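Local atomic coordinates of lactose Operon Repressor (Escherichia coli, PDB entry 1JYE), a protein that represses transcription of the lactose operon by binding its operator DNA, which it probably releases when an inducer sugar occupies the core domain. Residues A[132-137]-A[153-158]; A[180-185]-A[241-246]; A[211-216]-A[235-240]. The protein carries 1 engineered substitution. All blocks are in the same frame, centred on the assembly; numbering follows the deposited sequence.

Contact 1: A[132-137]-A[153-158]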
loop_
_atom_site.group_PDB
_atom_site.type_symbol
_atom_site.label_atom_id
_atom_site.label_comp_id
_atom_site.label_asym_id
_atom_site.label_seq_id
_atom_site.Cartn_x
_atom_site.Cartn_y
_atom_site.Cartn_z
ATOM N N ASP A 132 8.392 6.957 25.653
ATOM C CA ASP A 132 7.951 7.911 24.642
ATOM C C ASP A 132 6.431 7.929 24.497
ATOM O O ASP A 132 5.838 8.987 24.276
ATOM C CB ASP A 132 8.604 7.613 23.287
ATOM C CG ASP A 132 10.094 7.915 23.276
ATOM O OD1 ASP A 132 10.555 8.686 24.148
ATOM O OD2 ASP A 132 10.804 7.397 22.387
ATOM N N ALA A 133 5.796 6.764 24.616
ATOM C CA ALA A 133 4.340 6.700 24.501
ATOM C C ALA A 133 3.713 7.455 25.670
ATOM O O ALA A 133 2.731 8.180 25.504
ATOM C CB ALA A 133 3.870 5.243 24.491
ATOM N N ILE A 134 4.286 7.282 26.857
ATOM C CA ILE A 134 3.778 7.974 28.037
ATOM C C ILE A 134 3.939 9.480 27.831
ATOM O O ILE A 134 3.059 10.265 28.187
ATOM C CB ILE A 134 4.535 7.529 29.306
ATOM C CG1 ILE A 134 4.144 6.088 29.653
ATOM C CG2 ILE A 134 4.217 8.471 30.469
ATOM C CD1 ILE A 134 4.956 5.480 30.786
ATOM N N ALA A 135 5.059 9.874 27.232
ATOM C CA ALA A 135 5.333 11.282 26.968
ATOM C C ALA A 135 4.324 11.851 25.972
ATOM O O ALA A 135 3.830 12.969 26.138
ATOM C CB ALA A 135 6.750 11.445 26.436
ATOM N N VAL A 136 4.019 11.086 24.929
ATOM C CA VAL A 136 3.052 11.542 23.936
ATOM C C VAL A 136 1.666 11.662 24.567
ATOM O O VAL A 136 0.935 12.616 24.299
ATOM C CB VAL A 136 2.990 10.574 22.735
ATOM C CG1 VAL A 136 1.830 10.950 21.813
ATOM C CG2 VAL A 136 4.302 10.630 21.969
ATOM N N GLU A 137 1.305 10.705 25.416
ATOM C CA GLU A 137 0.002 10.748 26.067
ATOM C C GLU A 137 -0.121 12.018 26.909
ATOM O O GLU A 137 -1.174 12.655 26.943
ATOM C CB GLU A 137 -0.196 9.523 26.961
ATOM C CG GLU A 137 -1.562 9.472 27.630
ATOM C CD GLU A 137 -1.656 8.392 28.691
ATOM O OE1 GLU A 137 -0.856 8.428 29.648
ATOM O OE2 GLU A 137 -2.533 7.510 28.570
ATOM N N GLN A 153 2.486 -3.582 27.343
ATOM C CA GLN A 153 2.847 -3.392 28.743
ATOM C C GLN A 153 2.829 -1.919 29.143
ATOM O O GLN A 153 2.800 -1.594 30.329
ATOM C CB GLN A 153 4.236 -3.976 29.016
ATOM C CG GLN A 153 4.322 -5.485 28.846
ATOM C CD GLN A 153 3.350 -6.225 29.745
ATOM O OE1 GLN A 153 3.314 -6.000 30.955
ATOM N NE2 GLN A 153 2.560 -7.117 29.158
ATOM N N THR A 154 2.847 -1.028 28.157
ATOM C CA THR A 154 2.835 0.404 28.442
ATOM C C THR A 154 1.466 0.811 28.986
ATOM O O THR A 154 0.434 0.505 28.390
ATOM C CB THR A 154 3.161 1.214 27.176
ATOM O OG1 THR A 154 4.373 0.710 26.600
ATOM C CG2 THR A 154 3.348 2.689 27.517
ATOM N N PRO A 155 1.447 1.512 30.134
ATOM C CA PRO A 155 0.231 1.978 30.808
ATOM C C PRO A 155 -0.537 3.120 30.152
ATOM O O PRO A 155 -0.703 4.190 30.742
ATOM C CB PRO A 155 0.740 2.353 32.195
ATOM C CG PRO A 155 2.085 2.917 31.885
ATOM C CD PRO A 155 2.645 1.907 30.898
ATOM N N ILE A 156 -1.002 2.885 28.929
ATOM C CA ILE A 156 -1.788 3.865 28.189
ATOM C C ILE A 156 -2.909 3.097 27.499
ATOM O O ILE A 156 -2.949 1.871 27.577
ATOM C CB ILE A 156 -0.925 4.611 27.129
ATOM C CG1 ILE A 156 -0.094 3.620 26.304
ATOM C CG2 ILE A 156 0.014 5.587 27.826
ATOM C CD1 ILE A 156 -0.883 2.766 25.348
ATOM N N ASN A 157 -3.823 3.803 26.841
ATOM C CA ASN A 157 -4.912 3.133 26.134
ATOM C C ASN A 157 -4.354 2.664 24.802
ATOM O O ASN A 157 -3.762 3.452 24.064
ATOM C CB ASN A 157 -6.078 4.094 25.895
ATOM C CG ASN A 157 -6.716 4.560 27.187
ATOM O OD1 ASN A 157 -6.942 3.765 28.097
ATOM N ND2 ASN A 157 -7.020 5.849 27.269
ATOM N N SER A 158 -4.537 1.386 24.488
ATOM C CA SER A 158 -3.996 0.860 23.245
ATOM C C SER A 158 -4.691 -0.389 22.733
ATOM O O SER A 158 -5.431 -1.056 23.450
ATOM C CB SER A 158 -2.513 0.534 23.434
ATOM O OG SER A 158 -2.350 -0.484 24.417
HETATM O O HOH W 1 -3.729 6.641 26.388
HETATM O O HOH W 2 0.499 6.658 31.570
#

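Contact 2: A[180-185]-A[241-246]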
loop_
_atom_site.group_PDB
_atom_site.type_symbol
_atom_site.label_atom_id
_atom_site.label_comp_id
_atom_site.label_asym_id
_atom_site.label_seq_id
_atom_site.Cartn_x
_atom_site.Cartn_y
_atom_site.Cartn_z
ATOM N N GLN A 180 15.657 -26.886 11.617
ATOM C CA GLN A 180 16.596 -26.666 12.714
ATOM C C GLN A 180 17.576 -25.546 12.363
ATOM O O GLN A 180 18.138 -24.910 13.251
ATOM C CB GLN A 180 17.372 -27.953 13.008
ATOM C CG GLN A 180 16.505 -29.117 13.463
ATOM C CD GLN A 180 15.872 -28.884 14.820
ATOM O OE1 GLN A 180 15.068 -27.968 14.995
ATOM N NE2 GLN A 180 16.233 -29.715 15.793
ATOM N N GLN A 181 17.783 -25.322 11.065
ATOM C CA GLN A 181 18.681 -24.274 10.572
ATOM C C GLN A 181 17.811 -23.108 10.123
ATOM O O GLN A 181 17.370 -23.058 8.974
ATOM C CB GLN A 181 19.496 -24.786 9.381
ATOM C CG GLN A 181 20.484 -25.895 9.712
ATOM C CD GLN A 181 21.625 -25.414 10.586
ATOM O OE1 GLN A 181 21.468 -25.234 11.793
ATOM N NE2 GLN A 181 22.782 -25.190 9.975
ATOM N N ILE A 182 17.588 -22.162 11.026
ATOM C CA ILE A 182 16.717 -21.030 10.745
ATOM C C ILE A 182 17.384 -19.664 10.820
ATOM O O ILE A 182 18.212 -19.408 11.692
ATOM C CB ILE A 182 15.518 -21.066 11.714
ATOM C CG1 ILE A 182 14.789 -22.406 11.556
ATOM C CG2 ILE A 182 14.574 -19.891 11.450
ATOM C CD1 ILE A 182 13.715 -22.665 12.588
ATOM N N ALA A 183 17.021 -18.783 9.890
ATOM C CA ALA A 183 17.565 -17.435 9.870
ATOM C C ALA A 183 16.423 -16.458 10.111
ATOM O O ALA A 183 15.272 -16.744 9.772
ATOM C CB ALA A 183 18.234 -17.144 8.527
ATOM N N LEU A 184 16.746 -15.316 10.707
ATOM C CA LEU A 184 15.754 -14.292 11.006
ATOM C C LEU A 184 16.033 -13.010 10.239
ATOM O O LEU A 184 17.180 -12.581 10.131
ATOM C CB LEU A 184 15.761 -13.958 12.501
ATOM C CG LEU A 184 15.651 -15.112 13.502
ATOM C CD1 LEU A 184 15.707 -14.547 14.925
ATOM C CD2 LEU A 184 14.362 -15.879 13.275
ATOM N N LEU A 185 14.983 -12.403 9.696
ATOM C CA LEU A 185 15.124 -11.132 8.993
ATOM C C LEU A 185 14.137 -10.201 9.675
ATOM O O LEU A 185 12.936 -10.231 9.399
ATOM C CB LEU A 185 14.790 -11.269 7.503
ATOM C CG LEU A 185 14.791 -9.946 6.722
ATOM C CD1 LEU A 185 16.081 -9.173 6.985
ATOM C CD2 LEU A 185 14.638 -10.239 5.237
ATOM N N ALA A 241 15.188 -22.530 6.438
ATOM C CA ALA A 241 13.984 -21.725 6.617
ATOM C C ALA A 241 14.304 -20.326 7.129
ATOM O O ALA A 241 15.305 -20.110 7.813
ATOM C CB ALA A 241 13.021 -22.423 7.578
ATOM N N MET A 242 13.436 -19.379 6.789
ATOM C CA MET A 242 13.603 -17.995 7.208
ATOM C C MET A 242 12.308 -17.430 7.776
ATOM O O MET A 242 11.231 -17.656 7.227
ATOM C CB MET A 242 14.017 -17.115 6.020
ATOM C CG MET A 242 15.374 -17.416 5.410
ATOM S SD MET A 242 15.697 -16.312 4.008
ATOM C CE MET A 242 16.088 -14.787 4.842
ATOM N N LEU A 243 12.419 -16.712 8.891
ATOM C CA LEU A 243 11.275 -16.033 9.489
ATOM C C LEU A 243 11.524 -14.580 9.088
ATOM O O LEU A 243 12.556 -14.007 9.436
ATOM C CB LEU A 243 11.291 -16.183 11.016
ATOM C CG LEU A 243 10.809 -17.547 11.511
ATOM C CD1 LEU A 243 11.262 -17.770 12.953
ATOM C CD2 LEU A 243 9.293 -17.626 11.394
ATOM N N VAL A 244 10.596 -13.993 8.335
ATOM C CA VAL A 244 10.753 -12.616 7.865
ATOM C C VAL A 244 9.706 -11.695 8.496
ATOM O O VAL A 244 8.540 -12.068 8.629
ATOM C CB VAL A 244 10.669 -12.574 6.321
ATOM C CG1 VAL A 244 10.971 -11.175 5.816
ATOM C CG2 VAL A 244 11.659 -13.578 5.734
ATOM N N ALA A 245 10.136 -10.489 8.868
ATOM C CA ALA A 245 9.294 -9.527 9.573
ATOM C C ALA A 245 8.023 -9.021 8.896
ATOM O O ALA A 245 7.124 -8.533 9.574
ATOM C CB ALA A 245 10.146 -8.348 10.049
ATOM N N ASN A 246 7.957 -9.089 7.572
ATOM C CA ASN A 246 6.722 -8.705 6.896
ATOM C C ASN A 246 6.694 -9.320 5.513
ATOM O O ASN A 246 7.700 -9.846 5.040
ATOM C CB ASN A 246 6.503 -7.171 6.900
ATOM C CG ASN A 246 7.302 -6.429 5.841
ATOM O OD1 ASN A 246 8.267 -6.939 5.287
ATOM N ND2 ASN A 246 6.899 -5.182 5.579
#

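Contact 3: A[211-216]-A[235-240]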
loop_
_atom_site.group_PDB
_atom_site.type_symbol
_atom_site.label_atom_id
_atom_site.label_comp_id
_atom_site.label_asym_id
_atom_site.label_seq_id
_atom_site.Cartn_x
_atom_site.Cartn_y
_atom_site.Cartn_z
ATOM N N GLN A 211 19.051 -22.172 18.147
ATOM C CA GLN A 211 19.675 -20.864 18.022
ATOM C C GLN A 211 19.729 -20.613 16.513
ATOM O O GLN A 211 20.214 -21.452 15.756
ATOM C CB GLN A 211 21.089 -20.867 18.610
ATOM C CG GLN A 211 21.114 -20.850 20.135
ATOM C CD GLN A 211 22.520 -20.718 20.693
ATOM O OE1 GLN A 211 23.359 -21.589 20.492
ATOM N NE2 GLN A 211 22.783 -19.618 21.395
ATOM N N PRO A 212 19.204 -19.466 16.052
ATOM C CA PRO A 212 19.229 -19.181 14.613
ATOM C C PRO A 212 20.654 -19.114 14.072
ATOM O O PRO A 212 21.566 -18.686 14.781
ATOM C CB PRO A 212 18.497 -17.843 14.515
ATOM C CG PRO A 212 18.813 -17.184 15.823
ATOM C CD PRO A 212 18.652 -18.330 16.809
ATOM N N ILE A 213 20.853 -19.533 12.824
ATOM C CA ILE A 213 22.195 -19.502 12.250
ATOM C C ILE A 213 22.578 -18.118 11.755
ATOM O O ILE A 213 23.726 -17.879 11.376
ATOM C CB ILE A 213 22.363 -20.522 11.098
ATOM C CG1 ILE A 213 21.430 -20.185 9.935
ATOM C CG2 ILE A 213 22.079 -21.922 11.610
ATOM C CD1 ILE A 213 21.678 -21.050 8.711
ATOM N N ALA A 214 21.613 -17.203 11.760
ATOM C CA ALA A 214 21.862 -15.835 11.343
ATOM C C ALA A 214 20.633 -14.976 11.570
ATOM O O ALA A 214 19.506 -15.463 11.517
ATOM C CB ALA A 214 22.253 -15.791 9.865
ATOM N N GLU A 215 20.864 -13.702 11.861
ATOM C CA GLU A 215 19.775 -12.756 12.037
ATOM C C GLU A 215 20.235 -11.429 11.468
ATOM O O GLU A 215 21.354 -10.971 11.726
ATOM C CB GLU A 215 19.348 -12.619 13.511
ATOM C CG GLU A 215 20.379 -12.075 14.488
ATOM C CD GLU A 215 19.780 -11.857 15.874
ATOM O OE1 GLU A 215 20.369 -12.336 16.866
ATOM O OE2 GLU A 215 18.715 -11.206 15.974
ATOM N N ARG A 216 19.370 -10.832 10.658
ATOM C CA ARG A 216 19.665 -9.564 10.018
ATOM C C ARG A 216 18.511 -8.599 10.220
ATOM O O ARG A 216 17.489 -8.954 10.815
ATOM C CB ARG A 216 19.936 -9.786 8.526
ATOM C CG ARG A 216 21.331 -10.346 8.250
ATOM C CD ARG A 216 21.453 -10.891 6.835
ATOM N NE ARG A 216 22.839 -11.208 6.493
ATOM C CZ ARG A 216 23.737 -10.310 6.099
ATOM N NH1 ARG A 216 23.399 -9.031 5.991
ATOM N NH2 ARG A 216 24.976 -10.690 5.807
ATOM N N GLU A 235 27.411 -15.026 1.841
ATOM C CA GLU A 235 28.332 -15.292 2.949
ATOM C C GLU A 235 28.524 -16.787 3.158
ATOM O O GLU A 235 29.397 -17.209 3.917
ATOM C CB GLU A 235 27.800 -14.704 4.260
ATOM C CG GLU A 235 28.031 -13.225 4.463
ATOM C CD GLU A 235 27.742 -12.804 5.892
ATOM O OE1 GLU A 235 26.589 -12.969 6.345
ATOM O OE2 GLU A 235 28.672 -12.315 6.565
ATOM N N GLY A 236 27.694 -17.589 2.502
ATOM C CA GLY A 236 27.795 -19.027 2.659
ATOM C C GLY A 236 26.848 -19.537 3.729
ATOM O O GLY A 236 26.891 -20.708 4.102
ATOM N N ILE A 237 25.990 -18.653 4.232
ATOM C CA ILE A 237 25.021 -19.034 5.250
ATOM C C ILE A 237 23.724 -19.397 4.541
ATOM O O ILE A 237 23.030 -18.528 4.013
ATOM C CB ILE A 237 24.770 -17.880 6.240
ATOM C CG1 ILE A 237 26.078 -17.525 6.952
ATOM C CG2 ILE A 237 23.700 -18.279 7.250
ATOM C CD1 ILE A 237 25.964 -16.380 7.942
ATOM N N VAL A 238 23.407 -20.688 4.527
ATOM C CA VAL A 238 22.208 -21.170 3.854
ATOM C C VAL A 238 21.283 -21.911 4.807
ATOM O O VAL A 238 21.465 -23.100 5.080
ATOM C CB VAL A 238 22.573 -22.116 2.680
ATOM C CG1 VAL A 238 21.330 -22.456 1.872
ATOM C CG2 VAL A 238 23.623 -21.464 1.799
ATOM N N PRO A 239 20.271 -21.213 5.334
ATOM C CA PRO A 239 19.333 -21.850 6.256
ATOM C C PRO A 239 18.345 -22.686 5.455
ATOM O O PRO A 239 18.316 -22.604 4.229
ATOM C CB PRO A 239 18.660 -20.657 6.922
ATOM C CG PRO A 239 18.545 -19.690 5.770
ATOM C CD PRO A 239 19.924 -19.794 5.122
ATOM N N THR A 240 17.552 -23.503 6.138
ATOM C CA THR A 240 16.542 -24.288 5.448
ATOM C C THR A 240 15.225 -23.524 5.553
ATOM O O THR A 240 14.268 -23.813 4.842
ATOM C CB THR A 240 16.377 -25.705 6.051
ATOM O OG1 THR A 240 16.061 -25.614 7.445
ATOM C CG2 THR A 240 17.657 -26.513 5.863
HETATM O O HOH W 3 24.142 -13.348 7.659
#

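Contact 1: A[132-137]-A[153-158]
Glu137 reaches from helix 130-139 across the methyl CG2 of Ile156. With CG anti to the backbone N (chi1 -178°) the chain leaves the helix extended toward the loop. CB already lies 4.0 Å from Ile156 CG2, and CG keeps a similar spacing. The carboxylate then passes close over the same methyl, OE2 coming to 3.3 Å of Ile156 CG2, the two side chains running past each other in opposite directions. Neither carboxylate oxygen bonds the loop directly; each does so through a water. One water donates to Glu137 OE2 at 2.6 Å and accepts from the backbone N of Asn157. The other donates both to Glu137 OE1 and, at 2.9 Å, to the carbonyl O of Pro155. The carboxylate is thus pinned at both oxygens to the loop backbone on either side of Ile156.

One turn earlier the contact is apolar. Thr154 CG2 rests against Ala133 CB, at 4.0 Å, and Ile134 CG1, while its OG1 is taken up by Asp130. The tip of Ile134, CD1, meets the ring of Pro155 at CG, 4.0 Å away. Pro155 is the centre of an inverse gamma turn, closed by the bond from Ile156 N to Thr154 O at 2.8 Å, and the proline ring and Ile156 CG2 both touch helix 130-139.

Helix 104-115 packs against Val136 of this helix, Phe147 of strand 145-147 touches both Glu137 and Ile156, and the loop runs on into strand 158-161.

Contact 2: A[180-185]-A[241-246]
Ala183 and Leu185 of strand 182-186 hold the backbone of strand 241-244 through a parallel hydrogen-bond pattern in which each uses both its N-H and its carbonyl. Ala183 N donates to Ala241 O at 3.0 Å, in the carbonyl plane, and Ala183 O accepts from Leu243 N. Leu185 N then bonds Leu243 O at 2.9 Å, and Leu185 O receives Ala245 N, almost in line with its C=O although the N-H itself is bent to 142°. At the opening end the bond from Ala241 N to Gln181 O is weak, at 3.4 Å. The same carbonyls also take CA-H contacts, among them Met242 CA to Ala183 O at 3.3 Å. The axes of the two short strand segments approach to 4.7 Å, with their directions 22° apart.

Apolar contacts join neighbours on both faces. On the face of Ile182, Leu184, Ala241 and Leu243, the two leucines lie side by side, with Leu184 CD2 3.6 Å from Leu243 CD1; helices 163-177 and 192-207 pack on this face. On the other, Leu185, turned with CG anti to its backbone N (chi1 175°), lies alongside Val244 and points the same way, which brings CD2 to 3.8 Å from Val244 CG1. Ala183 CB meets Met242 CG there, beneath helix 222-234.

Just past strand 241-244, Asn246 is the N-cap of helix 247-259, its OD1 accepting from Met249 N. This parallel sheet, with helices on both faces and strand order 2-1-3-4, forms the alpha/beta core of a periplasmic-binding-protein-like subdomain, as in the LacI family.

Contact 3: A[211-216]-A[235-240]
Ile213 lays its CD1 over the proline ring of Pro239, with CB and CA of that residue both 3.5 Å away and the two side chains crossing at about a right angle. Its CG1 occupies the position between backbone N and carbonyl carbon (chi1 63°), from which CD1 reaches into the angle between Pro239 and Ile237. Ile237 contributes CG2, 3.7 Å from Ile213 CD1, the two isoleucines running past each other in opposite directions. The same CG2 also touches Ala214 CB at 3.9 Å, so one methyl bridges two successive residues of segment 211-216. Met232 of helix 222-234 packs against both Ile237 and Pro239.

These residues belong to a beta-alpha-beta connection: strand 214-217, at the edge of the parallel sheet, leads into helix 222-234, and the loop 235-240 brings the chain back to strand 241-244. Gly236 ends the helix in a Schellman motif, with positive phi (94°), and the chain then passes alongside Ile213 and Ala214.

Farther along that strand Arg216 reaches Glu235 from the opposite direction in a salt bridge, NH2 to OE1 2.8 Å. The oxygen sits at the edge of the guanidinium, near its plane, but NH2 meets it from above the carboxylate plane; the two flat groups are 76° apart. A water reinforces the pair, accepting from Arg216 NE at 2.8 Å and donating to Glu235 OE1, which therefore receives both the arginine and the water. Arg216 NH1 is bonded to Gln228 of helix 222-234, so that NE, NH1 and NH2 each have a partner, which limits the rotation of the guanidinium.

From the N terminus, the chain first closes contact 1, where helix 130-139 meets the loop leading to strand 158-161, a short-range closure beside the four-stranded sheet of the N-terminal half. It is complete before contact 2 begins, and the two lie on opposite sides of the chain's centre, their centres 31 Å apart. Contact 2 opens at strand 182-186 and closes at strand 241-244, spanning 55 intervening residues. Contact 3 opens and closes within that span, tying edge strand 214-217 to the loop after helix 222-234. Contacts 2 and 3 touch: Leu184 O lies 2.9 Å from Arg216 N, a probable hydrogen bond between neighbouring strands of one sheet.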